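Local atomic coordinates of periplasmic binding protein (Veillonella parvula, PDB entry 4LJS), a protein that probably captures a metal chelate or similar small ligand, as a periplasmic binding protein that would hand its cargo to a membrane transporter. Residues Pro245-Leu250 against Asn281-Phe286; Pro194-Phe199 against Val241-Asp246. One frame throughout, in Å; residues are numbered along the deposited sequence.

Interaction 1 (Pro245-Leu250 against Asn281-Phe286); sequences PDVIFL and NKRVHF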
loop_
_atom_site.group_PDB
_atom_site.type_symbol
_atom_site.label_atom_id
_atom_site.label_comp_id
_atom_site.label_asym_id
_atom_site.label_seq_id
_atom_site.Cartn_x
_atom_site.Cartn_y
_atom_site.Cartn_z
ATOM N N PRO A 245 -21.559 -12.433 5.774
ATOM C CA PRO A 245 -20.931 -11.229 6.329
ATOM C C PRO A 245 -21.916 -10.080 6.517
ATOM O O PRO A 245 -22.843 -9.925 5.723
ATOM C CB PRO A 245 -19.902 -10.852 5.262
ATOM C CG PRO A 245 -20.444 -11.435 3.992
ATOM C CD PRO A 245 -21.116 -12.710 4.396
ATOM N N ASP A 246 -21.701 -9.292 7.567
ATOM C CA ASP A 246 -22.413 -8.038 7.783
ATOM C C ASP A 246 -22.017 -6.962 6.780
ATOM O O ASP A 246 -22.807 -6.065 6.485
ATOM C CB ASP A 246 -22.104 -7.502 9.177
ATOM C CG ASP A 246 -22.503 -8.458 10.263
ATOM O OD1 ASP A 246 -23.638 -8.979 10.203
ATOM O OD2 ASP A 246 -21.679 -8.691 11.171
ATOM N N VAL A 247 -20.779 -7.042 6.292
ATOM C CA VAL A 247 -20.229 -6.048 5.373
ATOM C C VAL A 247 -19.223 -6.701 4.416
ATOM O O VAL A 247 -18.373 -7.492 4.832
ATOM C CB VAL A 247 -19.573 -4.864 6.139
ATOM C CG1 VAL A 247 -18.556 -5.368 7.159
ATOM C CG2 VAL A 247 -18.923 -3.881 5.180
ATOM N N ILE A 248 -19.350 -6.394 3.129
ATOM C CA ILE A 248 -18.426 -6.902 2.130
ATOM C C ILE A 248 -17.525 -5.792 1.624
ATOM O O ILE A 248 -17.990 -4.712 1.265
ATOM C CB ILE A 248 -19.170 -7.487 0.926
ATOM C CG1 ILE A 248 -19.979 -8.714 1.345
ATOM C CG2 ILE A 248 -18.185 -7.845 -0.192
ATOM C CD1 ILE A 248 -20.835 -9.283 0.235
ATOM N N PHE A 249 -16.229 -6.057 1.597
ATOM C CA PHE A 249 -15.305 -5.144 0.943
ATOM C C PHE A 249 -14.892 -5.704 -0.410
ATOM O O PHE A 249 -14.356 -6.811 -0.504
ATOM C CB PHE A 249 -14.108 -4.851 1.840
ATOM C CG PHE A 249 -14.477 -4.102 3.085
ATOM C CD1 PHE A 249 -14.695 -2.729 3.044
ATOM C CD2 PHE A 249 -14.659 -4.766 4.283
ATOM C CE1 PHE A 249 -15.052 -2.034 4.174
ATOM C CE2 PHE A 249 -15.012 -4.074 5.426
ATOM C CZ PHE A 249 -15.211 -2.704 5.372
ATOM N N LEU A 250 -15.190 -4.942 -1.456
ATOM C CA LEU A 250 -14.803 -5.302 -2.816
ATOM C C LEU A 250 -13.468 -4.659 -3.168
ATOM O O LEU A 250 -13.388 -3.449 -3.403
ATOM C CB LEU A 250 -15.869 -4.852 -3.817
ATOM C CG LEU A 250 -17.239 -5.528 -3.742
ATOM C CD1 LEU A 250 -18.120 -5.050 -4.889
ATOM C CD2 LEU A 250 -17.101 -7.044 -3.763
ATOM N N ASN A 281 -28.599 -4.976 3.596
ATOM C CA ASN A 281 -28.390 -3.715 4.291
ATOM C C ASN A 281 -27.457 -2.771 3.550
ATOM O O ASN A 281 -27.016 -1.766 4.105
ATOM C CB ASN A 281 -27.886 -3.984 5.711
ATOM C CG ASN A 281 -28.859 -4.823 6.512
ATOM O OD1 ASN A 281 -30.070 -4.642 6.415
ATOM N ND2 ASN A 281 -28.337 -5.759 7.289
ATOM N N LYS A 282 -27.166 -3.108 2.297
ATOM C CA LYS A 282 -26.392 -2.248 1.410
ATOM C C LYS A 282 -25.033 -1.891 1.997
ATOM O O LYS A 282 -24.600 -0.744 1.944
ATOM C CB LYS A 282 -27.191 -0.990 1.052
ATOM C CG LYS A 282 -28.532 -1.306 0.390
ATOM C CD LYS A 282 -29.458 -0.099 0.373
ATOM C CE LYS A 282 -29.206 0.791 -0.832
ATOM N NZ LYS A 282 -29.612 0.135 -2.109
ATOM N N ARG A 283 -24.364 -2.892 2.556
ATOM C CA ARG A 283 -23.039 -2.691 3.124
ATOM C C ARG A 283 -21.991 -3.409 2.275
ATOM O O ARG A 283 -21.352 -4.369 2.700
ATOM C CB ARG A 283 -23.019 -3.124 4.594
ATOM C CG ARG A 283 -24.026 -2.339 5.444
ATOM C CD ARG A 283 -23.982 -2.724 6.916
ATOM N NE ARG A 283 -22.657 -2.523 7.503
ATOM C CZ ARG A 283 -22.303 -2.972 8.702
ATOM N NH1 ARG A 283 -23.179 -3.643 9.439
ATOM N NH2 ARG A 283 -21.077 -2.759 9.163
ATOM N N VAL A 284 -21.851 -2.933 1.044
ATOM C CA VAL A 284 -20.876 -3.461 0.109
ATOM C C VAL A 284 -20.102 -2.264 -0.409
ATOM O O VAL A 284 -20.668 -1.383 -1.060
ATOM C CB VAL A 284 -21.561 -4.192 -1.059
ATOM C CG1 VAL A 284 -20.524 -4.729 -2.041
ATOM C CG2 VAL A 284 -22.463 -5.318 -0.534
ATOM N N HIS A 285 -18.811 -2.214 -0.101
ATOM C CA HIS A 285 -18.022 -1.031 -0.412
ATOM C C HIS A 285 -16.756 -1.359 -1.187
ATOM O O HIS A 285 -16.152 -2.419 -0.994
ATOM C CB HIS A 285 -17.649 -0.299 0.877
ATOM C CG HIS A 285 -18.767 -0.226 1.869
ATOM N ND1 HIS A 285 -19.756 0.732 1.807
ATOM C CD2 HIS A 285 -19.054 -0.994 2.948
ATOM C CE1 HIS A 285 -20.603 0.551 2.804
ATOM N NE2 HIS A 285 -20.200 -0.490 3.511
ATOM N N PHE A 286 -16.359 -0.430 -2.053
ATOM C CA PHE A 286 -15.113 -0.544 -2.798
ATOM C C PHE A 286 -13.916 -0.313 -1.882
ATOM O O PHE A 286 -13.947 0.556 -1.014
ATOM C CB PHE A 286 -15.084 0.480 -3.936
ATOM C CG PHE A 286 -15.900 0.083 -5.133
ATOM C CD1 PHE A 286 -15.726 -1.159 -5.727
ATOM C CD2 PHE A 286 -16.842 0.953 -5.668
ATOM C CE1 PHE A 286 -16.469 -1.526 -6.843
ATOM C CE2 PHE A 286 -17.591 0.594 -6.781
ATOM C CZ PHE A 286 -17.406 -0.651 -7.368
HETATM O O HOH W 1 -25.333 -6.484 7.572
#

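Interaction 2 (Pro194-Phe199 against Val241-Asp246); sequences PPKALF and VEQNPD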
loop_
_atom_site.group_PDB
_atom_site.type_symbol
_atom_site.label_atom_id
_atom_site.label_comp_id
_atom_site.label_asym_id
_atom_site.label_seq_id
_atom_site.Cartn_x
_atom_site.Cartn_y
_atom_site.Cartn_z
ATOM N N PRO A 194 -18.857 -7.614 17.526
ATOM C CA PRO A 194 -17.914 -7.411 16.420
ATOM C C PRO A 194 -18.574 -7.733 15.089
ATOM O O PRO A 194 -19.247 -8.754 14.988
ATOM C CB PRO A 194 -16.807 -8.434 16.703
ATOM C CG PRO A 194 -16.943 -8.769 18.147
ATOM C CD PRO A 194 -18.406 -8.667 18.449
ATOM N N PRO A 195 -18.395 -6.865 14.083
ATOM C CA PRO A 195 -19.000 -7.097 12.767
ATOM C C PRO A 195 -18.285 -8.231 12.033
ATOM O O PRO A 195 -17.083 -8.417 12.217
ATOM C CB PRO A 195 -18.767 -5.768 12.046
ATOM C CG PRO A 195 -17.530 -5.225 12.669
ATOM C CD PRO A 195 -17.598 -5.626 14.118
ATOM N N LYS A 196 -19.022 -8.989 11.227
ATOM C CA LYS A 196 -18.418 -10.042 10.417
ATOM C C LYS A 196 -18.127 -9.538 8.998
ATOM O O LYS A 196 -19.052 -9.229 8.233
ATOM C CB LYS A 196 -19.316 -11.285 10.383
ATOM C CG LYS A 196 -18.751 -12.415 9.528
ATOM C CD LYS A 196 -18.695 -13.747 10.267
ATOM C CE LYS A 196 -20.066 -14.372 10.400
ATOM N NZ LYS A 196 -19.968 -15.857 10.487
ATOM N N ALA A 197 -16.846 -9.464 8.649
ATOM C CA ALA A 197 -16.426 -8.865 7.383
ATOM C C ALA A 197 -15.915 -9.875 6.352
ATOM O O ALA A 197 -15.302 -10.888 6.704
ATOM C CB ALA A 197 -15.361 -7.797 7.629
ATOM N N LEU A 198 -16.160 -9.572 5.079
ATOM C CA LEU A 198 -15.616 -10.349 3.976
ATOM C C LEU A 198 -14.858 -9.450 3.012
ATOM O O LEU A 198 -15.400 -8.456 2.529
ATOM C CB LEU A 198 -16.732 -11.077 3.225
ATOM C CG LEU A 198 -16.282 -11.781 1.944
ATOM C CD1 LEU A 198 -15.389 -12.973 2.267
ATOM C CD2 LEU A 198 -17.476 -12.195 1.093
ATOM N N PHE A 199 -13.602 -9.801 2.737
ATOM C CA PHE A 199 -12.799 -9.077 1.757
ATOM C C PHE A 199 -12.591 -9.945 0.528
ATOM O O PHE A 199 -12.007 -11.029 0.612
ATOM C CB PHE A 199 -11.437 -8.701 2.333
ATOM C CG PHE A 199 -11.510 -7.823 3.547
ATOM C CD1 PHE A 199 -11.728 -8.367 4.805
ATOM C CD2 PHE A 199 -11.341 -6.454 3.435
ATOM C CE1 PHE A 199 -11.783 -7.558 5.926
ATOM C CE2 PHE A 199 -11.396 -5.637 4.551
ATOM C CZ PHE A 199 -11.623 -6.191 5.800
ATOM N N VAL A 241 -22.821 -17.237 1.276
ATOM C CA VAL A 241 -24.154 -17.326 1.868
ATOM C C VAL A 241 -24.106 -17.932 3.270
ATOM O O VAL A 241 -24.748 -17.435 4.196
ATOM C CB VAL A 241 -25.118 -18.152 0.992
ATOM C CG1 VAL A 241 -26.416 -18.433 1.741
ATOM C CG2 VAL A 241 -25.397 -17.431 -0.314
ATOM N N GLU A 242 -23.336 -19.005 3.421
ATOM C CA GLU A 242 -23.193 -19.656 4.718
ATOM C C GLU A 242 -22.514 -18.742 5.740
ATOM O O GLU A 242 -23.003 -18.582 6.858
ATOM C CB GLU A 242 -22.409 -20.962 4.577
ATOM C CG GLU A 242 -22.154 -21.682 5.892
ATOM C CD GLU A 242 -21.339 -22.955 5.716
ATOM O OE1 GLU A 242 -20.349 -23.135 6.460
ATOM O OE2 GLU A 242 -21.686 -23.777 4.840
ATOM N N GLN A 243 -21.393 -18.142 5.350
ATOM C CA GLN A 243 -20.628 -17.291 6.256
ATOM C C GLN A 243 -21.397 -16.024 6.622
ATOM O O GLN A 243 -21.340 -15.563 7.763
ATOM C CB GLN A 243 -19.261 -16.951 5.658
ATOM C CG GLN A 243 -18.304 -18.132 5.608
ATOM C CD GLN A 243 -17.875 -18.585 6.988
ATOM O OE1 GLN A 243 -17.501 -17.768 7.832
ATOM N NE2 GLN A 243 -17.934 -19.892 7.231
ATOM N N ASN A 244 -22.114 -15.472 5.646
ATOM C CA ASN A 244 -23.059 -14.379 5.880
ATOM C C ASN A 244 -22.441 -13.122 6.513
ATOM O O ASN A 244 -22.761 -12.770 7.646
ATOM C CB ASN A 244 -24.237 -14.889 6.725
ATOM C CG ASN A 244 -25.459 -14.000 6.632
ATOM O OD1 ASN A 244 -25.657 -13.295 5.643
ATOM N ND2 ASN A 244 -26.291 -14.034 7.665
ATOM N N PRO A 245 -21.559 -12.433 5.774
ATOM C CA PRO A 245 -20.931 -11.229 6.329
ATOM C C PRO A 245 -21.916 -10.080 6.517
ATOM O O PRO A 245 -22.843 -9.925 5.723
ATOM C CB PRO A 245 -19.902 -10.852 5.262
ATOM C CG PRO A 245 -20.444 -11.435 3.992
ATOM C CD PRO A 245 -21.116 -12.710 4.396
ATOM N N ASP A 246 -21.701 -9.292 7.567
ATOM C CA ASP A 246 -22.413 -8.038 7.783
ATOM C C ASP A 246 -22.017 -6.962 6.780
ATOM O O ASP A 246 -22.807 -6.065 6.485
ATOM C CB ASP A 246 -22.104 -7.502 9.177
ATOM C CG ASP A 246 -22.503 -8.458 10.263
ATOM O OD1 ASP A 246 -23.638 -8.979 10.203
ATOM O OD2 ASP A 246 -21.679 -8.691 11.171
#

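Interaction 1 (Pro245-Leu250 against Asn281-Phe286)
A bend at chi3 (58°) turns the end of the Arg283 chain back along Asp246 and Val247, while Val247 places CG2 anti to its own backbone N and so aims that methyl at His285. These groups dress a parallel beta pair formed by strands 247-252 and 284-288, joined by a beta-alpha-beta crossover through helices 260-268 and 277-280. Ile248 sits between two acceptor-donor links: its N binds Arg283 O at 2.9 Å, and its O takes the N-H of His285. Both bonds run nearly in line with their carbonyls. One step on, Leu250 N reaches His285 O at 2.7 Å, with the donor tilted 20° from the carbonyl plane.

One sheet face carries Ile248, Val284, Leu250 and Phe286. Here the branches of Leu250 and Val284 pass at a slant, CD1 of Leu250 standing 3.7 Å from CG1 of Val284. Phe286 offers its CD1 to the CB of Leu250, and Met264 of helix 260-268 packs on Leu250, Val284 and Phe286 alike. The other face bears Phe249 and His285; the latter meets Val247 CG2 with its ring edge, in plane, at CD2 (3.7 Å).

Before the strands pair, Asp246 O lies over one face of the Arg283 guanidinium, toward its rim, and Val247 CB leans on that face as well. The guanidinium itself is held by NH2, which bonds to Gly309 O, and the Asp246 carboxylate turns instead to the backbone amide of Lys196. Lys282, with positive phi, closes helix 277-280 in a Schellman motif, and just ahead of it Asn281 reaches across through solvent: one water donates to Asp246 O at 2.8 Å and accepts from Asn281 ND2 at 3.1 Å.

Interaction 2 (Pro194-Phe199 against Val241-Asp246)
Lys196 and Pro245 bring their CA atoms to 4.9 Å where the 194-199 segment meets the 241-246 segment, the touching parts running 121° apart. Helix 237-243 has just ended, and Asn244, with a positive phi of 58°, swings the chain round so that Pro245 and Asp246 come up against the start of strand 196-203. Asp246 N gives a weak, bent hydrogen bond to Lys196 O.

The same residue closes the circuit with its side chain. CG of Asp246 lies beside its own backbone N, and from there OD2 accepts the amide of Lys196 at 2.7 Å in an almost straight bond (175° at the hydrogen). The carboxylate is met on its anti side, with the donor out of its plane, and Pro195 CA also packs close to OD2. Both the N-H and the C=O of Lys196 are thus engaged by Asp246, and an alanine here would probably leave the Lys196 amide without its acceptor and this end of the strand less firmly tied to the turn.

The Lys196 chain starts with CG anti to the backbone N, passes Pro245 CA, and bends at chi2 and chi3 to bring NZ to Gln243 O at 3.1 Å, a weak bond. That carbonyl belongs to the last turn of the helix, whose C-terminal end would probably suit the ammonium charge. CB and CG of the Pro245 ring each lie 3.8 Å from CB of Leu198, an apolar contact that Ile228 and Val276 extend around the proline. Such a helix-to-strand turn, leading from helix 237-243 into a strand parallel to 196-203, is characteristic of the alternating alpha/beta lobes of periplasmic binding proteins.

Overall arrangement
Interactions 1 and 2 share Pro245 and Asp246, and their centres lie about 9 Å apart. Interaction 2 fixes the entry to strand 247-252; interaction 1 pairs that strand with 284-288, while strand 196-203 runs parallel on its other edge. Leu198 makes the join: its O is 2.7 Å from Phe249 N and its N 3.0 Å from Val247 O, probable hydrogen bonds both. The rings of Phe249 and Phe199 stack beside them, CD2 of Phe249 being 3.4 Å from CE2 of Phe199. The centres of interactions 1 and 2 lie about 21 Å and 24 Å from the chain's centre, on the same side of it, and both belong to the mixed sheet of one alpha/beta lobe.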